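Local structure of periplasmic binding protein (Veillonella parvula, 4OVK) at residues Val104-Asp109 and Gly144-Lys149; Ser61-Tyr66 and Val81-Val86; Thr203-Glu208 and Leu287-Met292. The protein probably binds a solute in the periplasm, delivering it to a membrane ABC transporter as other periplasmic binding proteins do. All blocks are in the same frame, centred on the assembly; numbering follows the deposited sequence. Where two conformers were deposited one is given.

Overall arrangement
The three contacts follow the two-lobed plan of a periplasmic binding protein. Along the chain interaction 2 comes first, then interaction 1, then interaction 3. The first two belong to the lobe built on the parallel sheet of strands 55-57, 34-36, 104-108 and 125-128, and their centres are about 18 Å apart. Interaction 3 belongs to the other lobe, whose sheet of strands 208-209, 180-184, 233-236 and 268-270 repeats the same strand order. Its centre is about 30 Å from that of each of the other two. Helix 150-170 relates the lobes: Lys149 of interaction 1 stands at its N-cap position, and Met289 of interaction 3 touches Phe167 near its end, consistent with a single-helix-linked, class III binding protein.

Interaction 1: residues Val104-Asp109 and Gly144-Lys149; sequences VVIIWD and GKILDK
Val104 and Ile146 meet where helix 133-147 lies against a parallel sheet, the basic packing unit of a layered alpha/beta lobe. Strand 104-108 runs between strands 34-36 and 125-128, bonded through its backbone to Ala35 and Val37 on one flank and to Pro124 and Val126 on the other. At its start Val104 points its side chain at the helix, and CG1 touches Ile146 CG2 at 4.0 Å. That methyl sits between the backbone N and the carbonyl carbon (chi1 64°), and the two branched side chains cross obliquely. Val105 turns to the other face of the sheet, where it packs on Leu118 of helix 112-120. Ile106 returns to the first face; in the conformer given, its CD1 ends 4.3 Å from Ile146 CD1, although a second conformer makes this touch less certain. Ile107 again faces helix 112-120, through Val114 and Ala115. Alternation along the strand thus splits its side chains between the helices covering the two faces. Val126 on the next strand touches both Ile106 and Ile146, so the isoleucine of the helix rests on two strands at once. Past Ile146 the chain leaves helical geometry, and Asp148 takes a positive phi. Lys15 NZ gathers this end, bonding to the carbonyl oxygens of Lys145 and Ile146 and bridging to Asp148 OD2, while Lys149 N reaches back to Gly144 O at 2.8 Å.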
# COMPACT_ATOMS: atom_id res chain seq x y z
N VAL A 104 1.39 -23.50 -3.03
CA VAL A 104 1.88 -22.80 -1.84
C VAL A 104 0.81 -21.78 -1.44
O VAL A 104 0.09 -21.25 -2.29
CB VAL A 104 3.27 -22.14 -2.06
CG1 VAL A 104 3.21 -21.06 -3.11
CG2 VAL A 104 3.87 -21.60 -0.76
N VAL A 105 0.72 -21.56 -0.13
CA VAL A 105 -0.14 -20.55 0.45
C VAL A 105 0.73 -19.56 1.23
O VAL A 105 1.57 -19.95 2.03
CB VAL A 105 -1.18 -21.18 1.40
CG1 VAL A 105 -2.17 -20.12 1.92
CG2 VAL A 105 -1.92 -22.29 0.68
N ILE A 106 0.49 -18.28 1.00
CA ILE A 106 1.15 -17.23 1.77
C ILE A 106 0.25 -16.95 2.96
O ILE A 106 -0.94 -16.66 2.79
CB ILE A 106 1.33 -15.93 0.94
CG1 ILE A 106 1.91 -16.24 -0.45
CG2 ILE A 106 2.20 -14.93 1.69
CD1 ILE A 106 3.26 -16.94 -0.45
N ILE A 107 0.82 -17.03 4.17
CA ILE A 107 0.10 -16.77 5.41
C ILE A 107 0.89 -15.78 6.26
O ILE A 107 1.99 -15.37 5.90
CB ILE A 107 -0.15 -18.07 6.22
CG1 ILE A 107 1.17 -18.73 6.64
CG2 ILE A 107 -1.02 -19.03 5.42
CD1 ILE A 107 0.98 -19.91 7.58
N TRP A 108 0.33 -15.42 7.41
CA TRP A 108 0.98 -14.54 8.37
C TRP A 108 1.84 -15.31 9.37
O TRP A 108 1.52 -16.46 9.73
CB TRP A 108 -0.04 -13.77 9.17
CG TRP A 108 -0.77 -12.68 8.44
CD1 TRP A 108 -2.11 -12.60 8.23
CD2 TRP A 108 -0.19 -11.52 7.84
NE1 TRP A 108 -2.41 -11.46 7.54
CE2 TRP A 108 -1.25 -10.77 7.28
CE3 TRP A 108 1.11 -11.02 7.72
CZ2 TRP A 108 -1.05 -9.56 6.62
CZ3 TRP A 108 1.31 -9.82 7.05
CH2 TRP A 108 0.24 -9.11 6.51
N ASP A 109 2.89 -14.65 9.85
CA ASP A 109 3.78 -15.22 10.88
C ASP A 109 3.05 -15.65 12.15
O ASP A 109 3.46 -16.61 12.81
CB ASP A 109 4.92 -14.26 11.22
CG ASP A 109 4.44 -12.90 11.69
OD1 ASP A 109 3.22 -12.61 11.65
OD2 ASP A 109 5.30 -12.10 12.09
N GLY A 144 10.29 -13.96 -5.04
CA GLY A 144 11.19 -14.20 -6.15
C GLY A 144 11.72 -15.62 -6.20
O GLY A 144 11.84 -16.21 -7.26
N LYS A 145 12.00 -16.19 -5.03
CA LYS A 145 12.48 -17.57 -4.94
C LYS A 145 11.33 -18.55 -5.20
O LYS A 145 11.50 -19.53 -5.90
CB LYS A 145 13.09 -17.84 -3.56
CG LYS A 145 14.41 -17.12 -3.37
CD LYS A 145 15.29 -17.79 -2.33
CE LYS A 145 16.63 -17.08 -2.22
NZ LYS A 145 16.45 -15.63 -1.93
N ILE A 146 10.17 -18.25 -4.66
CA ILE A 146 8.99 -19.09 -4.88
C ILE A 146 8.60 -19.14 -6.36
O ILE A 146 8.37 -20.21 -6.93
CB ILE A 146 7.81 -18.61 -4.03
CG1 ILE A 146 8.12 -18.88 -2.55
CG2 ILE A 146 6.50 -19.28 -4.46
CD1 ILE A 146 7.18 -18.22 -1.58
N LEU A 147 8.55 -17.97 -6.98
CA LEU A 147 8.10 -17.82 -8.36
C LEU A 147 9.19 -18.03 -9.41
O LEU A 147 8.91 -17.96 -10.59
CB LEU A 147 7.52 -16.42 -8.54
CG LEU A 147 6.27 -16.12 -7.72
CD1 LEU A 147 6.01 -14.62 -7.68
CD2 LEU A 147 5.12 -16.89 -8.33
N ASP A 148 10.44 -18.27 -8.97
CA ASP A 148 11.60 -18.27 -9.86
C ASP A 148 11.67 -17.00 -10.72
O ASP A 148 11.85 -17.07 -11.94
CB ASP A 148 11.64 -19.53 -10.72
CG ASP A 148 12.05 -20.75 -9.92
OD1 ASP A 148 13.17 -20.74 -9.39
OD2 ASP A 148 11.26 -21.70 -9.83
N LYS A 149 11.51 -15.85 -10.06
CA LYS A 149 11.65 -14.56 -10.71
C LYS A 149 12.61 -13.69 -9.89
O LYS A 149 12.23 -12.62 -9.41
CB LYS A 149 10.28 -13.86 -10.81
CG LYS A 149 9.25 -14.56 -11.67
CD LYS A 149 9.67 -14.62 -13.12
CE LYS A 149 8.55 -15.09 -14.02
NZ LYS A 149 7.45 -14.09 -14.12

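Interaction 2: residues Ser61-Tyr66 and Val81-Val86; sequences SAKKSY and VNSSFV
Lys63 meets Ser83 and Val81 through its aliphatic part, a small surface contact between helix 60-67 and the loop that precedes helix 94-100. The closest approach is between the beta carbons, Lys63 CB to Ser83 CB at 4.2 Å, where the loop backbone passes nearest the helix. Further out, Lys63 CD lies 4.4 Å from Val81 CG1. CG stands anti to the backbone N (chi1 -169°) and the chain then bends at chi2, which carries the methylenes alongside the loop toward Val81. The ammonium group travels past both residues to hydrogen-bond Glu79 O, just upstream of the loop segment, and has a long, weak ion pair with Glu67. Lys63 was modelled in two conformers, and its path past CB is described here for one of them.

In the next shell, Asn82, whose side chain points away from the helix, braces the bend of the loop by an Asx turn. Its OD1 accepts from Ser84 N at 2.9 Å, with the donor 54° out of the carbonyl plane; a second bond, from Phe85 N, is weak. Backbone bonding to Ile58 secures Asn82, and Phe85 packs on Val97 of helix 94-100 while Val86 CG1 lies over one face of the ring, near its rim. On the helix side, Tyr66 bonds through OH to Ala75 O, and Lys63 O lies in the plane of its ring at the edge. No hydrogen bond joins the two segments directly. The lysine divides its work instead: its methylenes lie loosely against Ser83 and Val81, while the ammonium group makes the polar hold just upstream, on the main-chain oxygen of Glu79.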
# COMPACT_ATOMS: atom_id res chain seq x y z
N SER A 61 -11.28 -9.26 0.78
CA SER A 61 -10.96 -7.81 0.81
C SER A 61 -9.94 -7.39 -0.24
O SER A 61 -9.97 -6.26 -0.72
CB SER A 61 -10.51 -7.40 2.21
OG SER A 61 -11.56 -7.67 3.14
N ALA A 62 -9.03 -8.30 -0.62
CA ALA A 62 -8.17 -8.08 -1.77
C ALA A 62 -9.00 -8.02 -3.06
O ALA A 62 -8.71 -7.19 -3.94
CB ALA A 62 -7.08 -9.15 -1.86
N LYS A 63 -10.03 -8.86 -3.17
CA LYS A 63 -10.93 -8.83 -4.32
C LYS A 63 -11.67 -7.49 -4.34
O LYS A 63 -11.72 -6.81 -5.36
CB LYS A 63 -11.93 -9.99 -4.28
CG LYS A 63 -12.72 -10.18 -5.56
CD LYS A 63 -11.85 -10.79 -6.66
CE LYS A 63 -12.59 -10.91 -7.98
NZ LYS A 63 -13.84 -11.70 -7.88
N LYS A 64 -12.22 -7.11 -3.19
CA LYS A 64 -12.91 -5.83 -3.09
C LYS A 64 -12.02 -4.69 -3.61
O LYS A 64 -12.42 -3.92 -4.48
CB LYS A 64 -13.31 -5.55 -1.65
CG LYS A 64 -14.18 -4.31 -1.48
CD LYS A 64 -14.24 -3.85 -0.04
CE LYS A 64 -14.43 -5.01 0.91
NZ LYS A 64 -14.23 -4.63 2.34
N SER A 65 -10.80 -4.60 -3.08
CA SER A 65 -9.84 -3.56 -3.50
C SER A 65 -9.51 -3.65 -5.00
O SER A 65 -9.46 -2.62 -5.68
CB SER A 65 -8.55 -3.64 -2.67
OG SER A 65 -7.59 -2.70 -3.14
N TYR A 66 -9.29 -4.87 -5.49
CA TYR A 66 -9.07 -5.11 -6.92
C TYR A 66 -10.16 -4.48 -7.81
O TYR A 66 -9.84 -3.83 -8.81
CB TYR A 66 -8.95 -6.62 -7.15
CG TYR A 66 -9.18 -7.11 -8.54
CD1 TYR A 66 -8.13 -7.19 -9.46
CD2 TYR A 66 -10.44 -7.54 -8.95
CE1 TYR A 66 -8.34 -7.67 -10.74
CE2 TYR A 66 -10.66 -8.03 -10.22
CZ TYR A 66 -9.62 -8.10 -11.12
OH TYR A 66 -9.87 -8.61 -12.37
N VAL A 81 -11.06 -15.58 -9.89
CA VAL A 81 -10.27 -16.30 -8.88
C VAL A 81 -11.12 -16.56 -7.63
O VAL A 81 -11.99 -15.76 -7.27
CB VAL A 81 -9.02 -15.48 -8.49
CG1 VAL A 81 -9.40 -14.28 -7.64
CG2 VAL A 81 -8.02 -16.31 -7.73
N ASN A 82 -10.82 -17.64 -6.95
CA ASN A 82 -11.42 -17.93 -5.65
C ASN A 82 -11.07 -16.87 -4.62
O ASN A 82 -9.90 -16.53 -4.46
CB ASN A 82 -10.89 -19.27 -5.15
CG ASN A 82 -11.48 -19.66 -3.81
OD1 ASN A 82 -11.19 -19.07 -2.77
ND2 ASN A 82 -12.29 -20.68 -3.84
N SER A 83 -12.08 -16.34 -3.93
CA SER A 83 -11.84 -15.49 -2.76
C SER A 83 -12.61 -15.94 -1.51
O SER A 83 -12.89 -15.15 -0.60
CB SER A 83 -12.21 -14.05 -3.08
OG SER A 83 -13.57 -13.93 -3.42
N SER A 84 -12.96 -17.22 -1.48
CA SER A 84 -13.78 -17.78 -0.42
C SER A 84 -12.99 -18.60 0.60
O SER A 84 -13.54 -19.04 1.61
CB SER A 84 -14.88 -18.65 -1.03
OG SER A 84 -14.33 -19.77 -1.70
N PHE A 85 -11.71 -18.82 0.34
CA PHE A 85 -10.94 -19.80 1.12
C PHE A 85 -10.47 -19.29 2.48
O PHE A 85 -9.98 -20.07 3.30
CB PHE A 85 -9.76 -20.31 0.29
CG PHE A 85 -8.56 -19.42 0.33
CD1 PHE A 85 -8.44 -18.32 -0.52
CD2 PHE A 85 -7.54 -19.70 1.23
CE1 PHE A 85 -7.32 -17.54 -0.44
CE2 PHE A 85 -6.42 -18.91 1.29
CZ PHE A 85 -6.31 -17.82 0.47
N VAL A 86 -10.63 -17.98 2.71
CA VAL A 86 -10.22 -17.32 3.94
C VAL A 86 -11.22 -16.20 4.28
O VAL A 86 -11.73 -15.54 3.38
CB VAL A 86 -8.77 -16.76 3.82
CG1 VAL A 86 -8.64 -15.70 2.73
CG2 VAL A 86 -8.26 -16.24 5.15

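Interaction 3: residues Thr203-Glu208 and Leu287-Met292; sequences TMTGGE and LMMKWM
Thr205 reaches across to Met289 and Met292, both modelled as selenomethionine, from the turn that ends helix 197-204. Its CB points at helix 285-296 and splits into two branches with different work. A chi1 of 58° turns the hydroxyl back over its own helix, where OG1 bonds to Met201 O and, weakly, to Ile202 O. Across the contact this oxygen meets only carbon: Met292 CB lies 4.0 Å from Thr205 OG1, and the methyl CE of Met292, in the conformer given, 3.7 Å from it. The two side chains cross at about a right angle. The methyl branch ends against the helix, with Thr205 CG2 3.7 Å from Met289 O and 4.1 Å from Met292 CB. Met289 turns its bent chain so that SE comes within 4.2 Å of Thr205 CG2, and its side chain also touches Phe167 of helix 150-170. With an alanine here, Met201 O would probably lose its hydroxyl partner and a gap would open between the selenium of Met289 and the side chain of Met292. Just past Thr205 the chain reverses: Gly206, with a positive phi that suits glycine, sends its N to Thr203 O at 3.1 Å, and Gly207 N bonds to Ile202 O. This is a Schellman motif, the C-terminal cap that here turns helix 197-204 into strand 208-209, at the edge of the second lobe's parallel sheet.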
# COMPACT_ATOMS: atom_id res chain seq x y z
N THR A 203 7.17 12.75 8.01
CA THR A 203 8.46 13.22 8.52
C THR A 203 9.53 13.11 7.43
O THR A 203 10.29 14.04 7.22
CB THR A 203 8.90 12.44 9.77
OG1 THR A 203 7.99 12.71 10.85
CG2 THR A 203 10.31 12.83 10.19
N MSE A 204 9.57 11.97 6.73
CA MSE A 204 10.61 11.74 5.74
C MSE A 204 10.49 12.71 4.58
O MSE A 204 11.48 13.03 3.94
CB MSE A 204 10.58 10.30 5.24
CG MSE A 204 11.68 9.97 4.23
SE MSE A 204 13.50 10.08 5.02
CE MSE A 204 13.43 8.50 6.21
N THR A 205 9.28 13.19 4.31
CA THR A 205 9.06 14.13 3.19
C THR A 205 9.00 15.60 3.63
O THR A 205 8.60 16.47 2.86
CB THR A 205 7.82 13.72 2.38
OG1 THR A 205 6.66 13.70 3.22
CG2 THR A 205 8.03 12.33 1.75
N GLY A 206 9.44 15.87 4.86
CA GLY A 206 9.66 17.25 5.32
C GLY A 206 8.45 17.97 5.89
O GLY A 206 8.40 19.21 5.89
N GLY A 207 7.50 17.20 6.42
CA GLY A 207 6.35 17.79 7.09
C GLY A 207 6.43 17.61 8.59
O GLY A 207 7.18 16.75 9.10
N GLU A 208 5.66 18.42 9.31
CA GLU A 208 5.45 18.23 10.73
C GLU A 208 4.11 17.52 10.87
O GLU A 208 3.14 17.89 10.23
CB GLU A 208 5.43 19.56 11.49
CG GLU A 208 5.03 19.43 12.96
CD GLU A 208 5.05 20.74 13.73
OE1 GLU A 208 5.46 21.78 13.17
OE2 GLU A 208 4.64 20.72 14.92
N LEU A 287 6.44 5.59 -5.08
CA LEU A 287 5.65 6.56 -5.86
C LEU A 287 4.81 7.45 -4.93
O LEU A 287 4.67 8.66 -5.15
CB LEU A 287 4.78 5.85 -6.89
CG LEU A 287 5.59 5.07 -7.93
CD1 LEU A 287 4.71 4.09 -8.66
CD2 LEU A 287 6.31 5.99 -8.92
N MSE A 288 4.29 6.86 -3.86
CA MSE A 288 3.57 7.62 -2.84
C MSE A 288 4.49 8.63 -2.19
O MSE A 288 4.10 9.77 -1.96
CB MSE A 288 3.00 6.67 -1.81
CG MSE A 288 2.38 7.39 -0.62
SE MSE A 288 0.94 8.63 -1.14
CE MSE A 288 -0.10 8.50 0.53
N MSE A 289 5.73 8.24 -1.90
CA MSE A 289 6.70 9.15 -1.27
C MSE A 289 7.00 10.33 -2.19
O MSE A 289 7.10 11.49 -1.75
CB MSE A 289 7.98 8.39 -0.94
CG MSE A 289 7.71 7.33 0.10
SE MSE A 289 7.69 8.17 1.86
CE MSE A 289 8.94 6.81 2.55
N LYS A 290 7.08 10.04 -3.47
CA LYS A 290 7.31 11.09 -4.46
C LYS A 290 6.15 12.08 -4.57
O LYS A 290 6.38 13.29 -4.66
CB LYS A 290 7.67 10.49 -5.81
CG LYS A 290 9.13 10.06 -5.84
CD LYS A 290 9.56 9.43 -7.14
CE LYS A 290 11.09 9.45 -7.20
NZ LYS A 290 11.65 8.87 -8.45
N TRP A 291 4.92 11.58 -4.51
CA TRP A 291 3.73 12.42 -4.50
C TRP A 291 3.75 13.35 -3.27
O TRP A 291 3.59 14.56 -3.41
CB TRP A 291 2.47 11.56 -4.55
CG TRP A 291 1.20 12.30 -4.57
CD1 TRP A 291 0.62 12.92 -5.64
CD2 TRP A 291 0.31 12.50 -3.47
NE1 TRP A 291 -0.57 13.50 -5.27
CE2 TRP A 291 -0.79 13.25 -3.94
CE3 TRP A 291 0.33 12.12 -2.12
CZ2 TRP A 291 -1.84 13.62 -3.12
CZ3 TRP A 291 -0.72 12.49 -1.31
CH2 TRP A 291 -1.80 13.21 -1.81
N MSE A 292 3.98 12.77 -2.09
CA MSE A 292 3.97 13.54 -0.85
C MSE A 292 5.07 14.57 -0.83
O MSE A 292 4.85 15.72 -0.42
CB MSE A 292 4.15 12.61 0.36
CG MSE A 292 2.91 11.73 0.49
SE MSE A 292 3.09 10.61 2.09
CE MSE A 292 3.33 12.09 3.35